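Long-range contacts in endo-xylogalacturonan hydrolase A (Aspergillus tubingensis, PDB 4C2L), which cleaves the xylose-substituted galacturonan backbone of xylogalacturonan, a component of the hairy regions of pectin: residues A[268-273]-A[302-307]; A[317-322]-A[348-353]. All coordinates share one frame; numbering follows the deposited sequence. Where two conformers were deposited one is given.

Contact 1: residues A[268-273]-A[302-307]. With SO4 (sulfate ion), chain E; SO4 (sulfate ion), chain H.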
loop_
_atom_site.group_PDB
_atom_site.type_symbol
_atom_site.label_atom_id
_atom_site.label_comp_id
_atom_site.label_asym_id
_atom_site.label_seq_id
_atom_site.Cartn_x
_atom_site.Cartn_y
_atom_site.Cartn_z
ATOM N N LYS A 268 4.671 -11.825 -4.853
ATOM C CA LYS A 268 6.091 -11.714 -5.176
ATOM C C LYS A 268 6.911 -12.287 -4.044
ATOM O O LYS A 268 6.816 -11.821 -2.914
ATOM C CB LYS A 268 6.551 -10.257 -5.315
ATOM C CG LYS A 268 5.681 -9.320 -6.103
ATOM C CD LYS A 268 6.453 -8.035 -6.411
ATOM C CE LYS A 268 6.844 -7.262 -5.165
ATOM N NZ LYS A 268 7.043 -5.803 -5.453
ATOM N N THR A 269 7.737 -13.286 -4.336
ATOM C CA THR A 269 8.591 -13.849 -3.295
ATOM C C THR A 269 10.019 -13.957 -3.815
ATOM O O THR A 269 10.244 -14.168 -4.996
ATOM C CB THR A 269 8.091 -15.233 -2.820
ATOM O OG1 THR A 269 8.029 -16.135 -3.935
ATOM C CG2 THR A 269 6.683 -15.117 -2.200
ATOM N N TYR A 270 10.980 -13.823 -2.908
ATOM C CA TYR A 270 12.378 -14.026 -3.241
ATOM C C TYR A 270 12.648 -15.516 -3.439
ATOM O O TYR A 270 11.988 -16.352 -2.837
ATOM C CB TYR A 270 13.260 -13.504 -2.113
ATOM C CG TYR A 270 13.468 -12.006 -2.168
ATOM C CD1 TYR A 270 12.546 -11.128 -1.588
ATOM C CD2 TYR A 270 14.601 -11.468 -2.784
ATOM C CE1 TYR A 270 12.739 -9.746 -1.640
ATOM C CE2 TYR A 270 14.802 -10.094 -2.836
ATOM C CZ TYR A 270 13.874 -9.244 -2.260
ATOM O OH TYR A 270 14.092 -7.879 -2.317
ATOM N N PRO A 271 13.621 -15.847 -4.291
ATOM C CA PRO A 271 14.013 -17.257 -4.395
ATOM C C PRO A 271 14.855 -17.674 -3.188
ATOM O O PRO A 271 15.002 -16.897 -2.238
ATOM C CB PRO A 271 14.849 -17.278 -5.671
ATOM C CG PRO A 271 15.472 -15.917 -5.698
ATOM C CD PRO A 271 14.349 -15.000 -5.252
ATOM N N SER A 272 15.402 -18.891 -3.210
ATOM C CA SER A 272 16.253 -19.331 -2.110
ATOM C C SER A 272 17.688 -18.818 -2.300
ATOM O O SER A 272 17.953 -18.006 -3.188
ATOM C CB SER A 272 16.235 -20.856 -1.982
ATOM O OG SER A 272 16.662 -21.452 -3.196
ATOM N N GLY A 273 18.603 -19.285 -1.456
ATOM C CA GLY A 273 20.007 -18.872 -1.549
ATOM C C GLY A 273 20.291 -17.601 -0.772
ATOM O O GLY A 273 19.375 -16.899 -0.329
ATOM N N SER A 302 8.396 -15.584 -8.485
ATOM C CA SER A 302 9.099 -16.438 -7.534
ATOM C C SER A 302 10.611 -16.217 -7.602
ATOM O O SER A 302 11.374 -16.836 -6.853
ATOM C CB SER A 302 8.792 -17.907 -7.820
ATOM O OG SER A 302 9.176 -18.242 -9.140
ATOM N N CYS A 303 11.028 -15.336 -8.501
ATOM C CA CYS A 303 12.447 -15.016 -8.686
ATOM C C CYS A 303 12.656 -13.520 -8.408
ATOM O O CYS A 303 13.485 -12.855 -9.043
ATOM C CB CYS A 303 12.878 -15.394 -10.109
ATOM S SG CYS A 303 14.671 -15.402 -10.394
ATOM N N TYR A 304 11.894 -12.989 -7.455
ATOM C CA TYR A 304 11.963 -11.564 -7.159
ATOM C C TYR A 304 13.351 -11.161 -6.673
ATOM O O TYR A 304 13.924 -11.816 -5.799
ATOM C CB TYR A 304 10.916 -11.165 -6.126
ATOM C CG TYR A 304 10.825 -9.672 -5.952
ATOM C CD1 TYR A 304 10.173 -8.882 -6.900
ATOM C CD2 TYR A 304 11.400 -9.048 -4.845
ATOM C CE1 TYR A 304 10.093 -7.509 -6.746
ATOM C CE2 TYR A 304 11.325 -7.672 -4.676
ATOM C CZ TYR A 304 10.667 -6.915 -5.630
ATOM O OH TYR A 304 10.585 -5.551 -5.462
ATOM N N GLY A 305 13.879 -10.083 -7.249
ATOM C CA GLY A 305 15.162 -9.526 -6.815
ATOM C C GLY A 305 16.383 -10.263 -7.335
ATOM O O GLY A 305 17.504 -9.968 -6.929
ATOM N N GLU A 306 16.176 -11.229 -8.224
ATOM C CA GLU A 306 17.285 -12.015 -8.775
ATOM C C GLU A 306 17.048 -12.281 -10.258
ATOM O O GLU A 306 16.002 -11.914 -10.792
ATOM C CB GLU A 306 17.473 -13.325 -7.990
ATOM C CG GLU A 306 17.592 -13.163 -6.471
ATOM C CD GLU A 306 18.935 -12.625 -5.987
ATOM O OE1 GLU A 306 19.827 -12.356 -6.814
ATOM O OE2 GLU A 306 19.114 -12.481 -4.761
ATOM N N ASP A 307 18.026 -12.877 -10.943
ATOM C CA ASP A 307 17.827 -13.210 -12.357
ATOM C C ASP A 307 17.570 -14.699 -12.598
ATOM O O ASP A 307 17.668 -15.512 -11.678
ATOM C CB ASP A 307 18.961 -12.669 -13.248
ATOM C CG ASP A 307 20.331 -13.235 -12.893
ATOM O OD1 ASP A 307 20.444 -14.402 -12.458
ATOM O OD2 ASP A 307 21.319 -12.495 -13.074
HETATM S S SO4 E . 9.089 -4.535 -2.336
HETATM O O1 SO4 E . 8.871 -3.739 -3.563
HETATM O O2 SO4 E . 10.345 -5.309 -2.499
HETATM O O3 SO4 E . 7.907 -5.397 -2.188
HETATM O O4 SO4 E . 9.263 -3.636 -1.182
HETATM S S SO4 H . 7.551 -4.002 -8.530
HETATM O O1 SO4 H . 8.445 -3.520 -9.606
HETATM O O2 SO4 H . 8.099 -5.251 -7.965
HETATM O O3 SO4 H . 6.227 -4.275 -9.128
HETATM O O4 SO4 H . 7.397 -2.982 -7.461
HETATM O O HOH W 1 10.199 -17.641 -4.453
#
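Tyr-304 drives the edge of its ring into one face of Tyr-270, a T-shaped pair with centroids 5.2 Å apart and planes at 89°. The leading atom is Tyr-304 CD2, which comes down near the rim of the other ring, 3.5 Å from Tyr-270 CE1. Lys-268 takes the other flank: its CE lies 4.1 Å from the centroid of the Tyr-304 ring in an off-centre CH-pi contact. A bend at chi3 (-63°) in an otherwise extended lysine chain carries NZ past the ring toward two sulfate ions, probably left from the crystallisation liquor. NZ gives the chain H sulfate O2 a bond of 2.8 Å, but its two bonds to the chain E sulfate are weak. His-233 and Ser-239 also take part in holding these sulfates.

Behind the rings, Tyr-304 N donates to Thr-269 O at 3.2 Å. Pro-271 packs its CG on Glu-306 CG, and the Glu-306 carboxylate goes on to His-276, whose ring also meets Tyr-270. A water hydrogen-bonds to Thr-269 OG1, Tyr-270 O and Ser-302 O, linking the two backbones. The loop keeps its shape through a type II turn from Cys-303 to Glu-306 and the Cys-303 to Cys-311 disulfide.

Lys-268 lies about 6 Å, side chain to side chain, from Asp-210 and His-233, the probable catalytic residues by similarity. Adjacent turns of the parallel beta-helix thus meet here at the edge of the probable active-site region of this GH28 enzyme.

Contact 2: residues A[317-322]-A[348-353]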
loop_
_atom_site.group_PDB
_atom_site.type_symbol
_atom_site.label_atom_id
_atom_site.label_comp_id
_atom_site.label_asym_id
_atom_site.label_seq_id
_atom_site.Cartn_x
_atom_site.Cartn_y
_atom_site.Cartn_z
ATOM N N ASN A 317 10.928 -21.674 -3.155
ATOM C CA ASN A 317 10.215 -22.703 -2.386
ATOM C C ASN A 317 9.073 -22.128 -1.560
ATOM O O ASN A 317 8.699 -22.654 -0.504
ATOM C CB ASN A 317 11.173 -23.548 -1.532
ATOM C CG ASN A 317 12.072 -22.712 -0.639
ATOM O OD1 ASN A 317 11.703 -21.620 -0.196
ATOM N ND2 ASN A 317 13.284 -23.219 -0.385
ATOM N N ALA A 318 8.491 -21.042 -2.068
ATOM C CA ALA A 318 7.382 -20.406 -1.369
ATOM C C ALA A 318 6.214 -21.382 -1.197
ATOM O O ALA A 318 5.927 -22.192 -2.076
ATOM C CB ALA A 318 6.934 -19.153 -2.109
ATOM N N LYS A 319 5.569 -21.317 -0.044
ATOM C CA LYS A 319 4.413 -22.141 0.230
ATOM C C LYS A 319 3.149 -21.312 0.101
ATOM O O LYS A 319 2.766 -20.619 1.041
ATOM C CB LYS A 319 4.509 -22.748 1.634
ATOM C CG LYS A 319 3.456 -23.815 1.873
ATOM C CD LYS A 319 3.497 -24.340 3.302
ATOM C CE LYS A 319 2.318 -25.272 3.569
ATOM N NZ LYS A 319 2.452 -25.901 4.924
ATOM N N LEU A 320 2.520 -21.391 -1.071
ATOM C CA LEU A 320 1.285 -20.689 -1.337
ATOM C C LEU A 320 0.158 -21.698 -1.259
ATOM O O LEU A 320 0.177 -22.712 -1.963
ATOM C CB LEU A 320 1.322 -20.033 -2.725
ATOM C CG LEU A 320 2.634 -19.336 -3.152
ATOM C CD1 LEU A 320 2.495 -18.758 -4.554
ATOM C CD2 LEU A 320 3.062 -18.244 -2.186
ATOM N N THR A 321 -0.798 -21.453 -0.382
ATOM C CA THR A 321 -1.948 -22.349 -0.270
ATOM C C THR A 321 -3.241 -21.558 -0.155
ATOM O O THR A 321 -3.252 -20.442 0.398
ATOM C CB THR A 321 -1.827 -23.317 0.943
ATOM O OG1 THR A 321 -1.667 -22.559 2.145
ATOM C CG2 THR A 321 -0.647 -24.273 0.777
ATOM N N ASP A 322 -4.322 -22.137 -0.680
ATOM C CA ASP A 322 -5.648 -21.520 -0.628
ATOM C C ASP A 322 -5.606 -20.086 -1.145
ATOM O O ASP A 322 -6.125 -19.150 -0.511
ATOM C CB ASP A 322 -6.242 -21.597 0.783
ATOM C CG ASP A 322 -6.625 -23.007 1.169
ATOM O OD1 ASP A 322 -7.353 -23.657 0.393
ATOM O OD2 ASP A 322 -6.202 -23.474 2.240
ATOM N N ASP A 348 10.397 -25.426 -6.312
ATOM C CA ASP A 348 10.343 -26.230 -5.094
ATOM C C ASP A 348 9.238 -25.814 -4.139
ATOM O O ASP A 348 9.236 -26.210 -2.973
ATOM C CB ASP A 348 11.674 -26.150 -4.347
ATOM C CG ASP A 348 12.799 -26.836 -5.085
ATOM O OD1 ASP A 348 12.554 -27.380 -6.185
ATOM O OD2 ASP A 348 13.930 -26.814 -4.558
ATOM N N GLY A 349 8.294 -25.017 -4.624
ATOM C CA GLY A 349 7.269 -24.508 -3.736
ATOM C C GLY A 349 5.926 -25.180 -3.912
ATOM O O GLY A 349 5.778 -26.140 -4.688
ATOM N N THR A 350 4.950 -24.668 -3.185
ATOM C CA THR A 350 3.567 -25.073 -3.340
ATOM C C THR A 350 2.845 -23.917 -4.003
ATOM O O THR A 350 2.989 -22.768 -3.580
ATOM C CB THR A 350 2.949 -25.377 -1.966
ATOM O OG1 THR A 350 3.793 -26.312 -1.272
ATOM C CG2 THR A 350 1.572 -25.981 -2.106
ATOM N N CYS A 351 2.062 -24.229 -5.029
ATOM C CA CYS A 351 1.413 -23.212 -5.851
ATOM C C CYS A 351 -0.095 -23.412 -5.783
ATOM O O CYS A 351 -0.748 -23.685 -6.793
ATOM C CB CYS A 351 1.930 -23.331 -7.287
ATOM S SG CYS A 351 1.422 -22.001 -8.412
ATOM N N GLY A 352 -0.649 -23.276 -4.582
ATOM C CA GLY A 352 -2.033 -23.633 -4.332
ATOM C C GLY A 352 -2.973 -22.516 -4.748
ATOM O O GLY A 352 -3.619 -21.897 -3.905
ATOM N N ILE A 353 -3.053 -22.279 -6.050
ATOM C CA ILE A 353 -3.923 -21.226 -6.579
ATOM C C ILE A 353 -5.052 -21.810 -7.417
ATOM O O ILE A 353 -4.842 -22.745 -8.198
ATOM C CB ILE A 353 -3.124 -20.119 -7.322
ATOM C CG1 ILE A 353 -4.064 -19.052 -7.915
ATOM C CG2 ILE A 353 -2.164 -20.688 -8.350
ATOM C CD1 ILE A 353 -3.336 -17.817 -8.425
HETATM O O HOH W 2 13.944 -25.885 -1.649
#
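Lys-319 and Thr-350 stand side by side on one face of a parallel strand pair, pointing the same way, with Lys-319 CG 4.0 Å from Thr-350 OG1. With OG1 beside the backbone N (chi1 -52°), the threonine's other branch, CG2, lies anti to that N and reaches diagonally across to Thr-321 CG2, also 4.0 Å away. Leu-320 and Cys-351 turn to the opposite face; Leu-320 CB comes within 3.3 Å of Thr-350 O, the carbonyl that also accepts from Leu-320 N.

The backbone bonds alternate between the strands: Thr-350 N to Ala-318 O, Leu-320 N to Thr-350 O (2.9 Å) and Gly-352 N to Leu-320 O (2.8 Å). The first donor lies in the carbonyl plane; the second and third stand above theirs, by 37° and 46°. Gly-352 is the centre of an inverse gamma turn. At the start of the pair, a water accepts from Asn-317 ND2 and donates to Asp-348 OD2.

A disulfide from Cys-351 to Cys-345 ties strand 350-353 back to the end of strand 339-344. Strand 319-321 lies between strands 279-294 and 350-353, parallel strands of successive beta-helix turns, with Leu-320 packed on Val-281.

In the fold
From the N terminus, the chain first runs through the earlier turns of the beta-helix, then leaves strand 266-269 for contact 1. It winds through strands 279-294 and 296-301 before residues 302-307 come back against 268-273, closing one circuit. Helix 308-313 follows, and residues 317-322 open contact 2, which closes a second circuit at 348-353 after strand 339-344. The two loops therefore come in series, neither nested nor crossed. They touch where Thr-269 OG1 meets Ala-318 CB at 3.7 Å. Contact 1 joins the end of strand 266-269 and the turn after it to the loop after strand 296-301, its neighbour in the same parallel sheet; contact 2 pairs neighbouring strands on another face of the beta-helix.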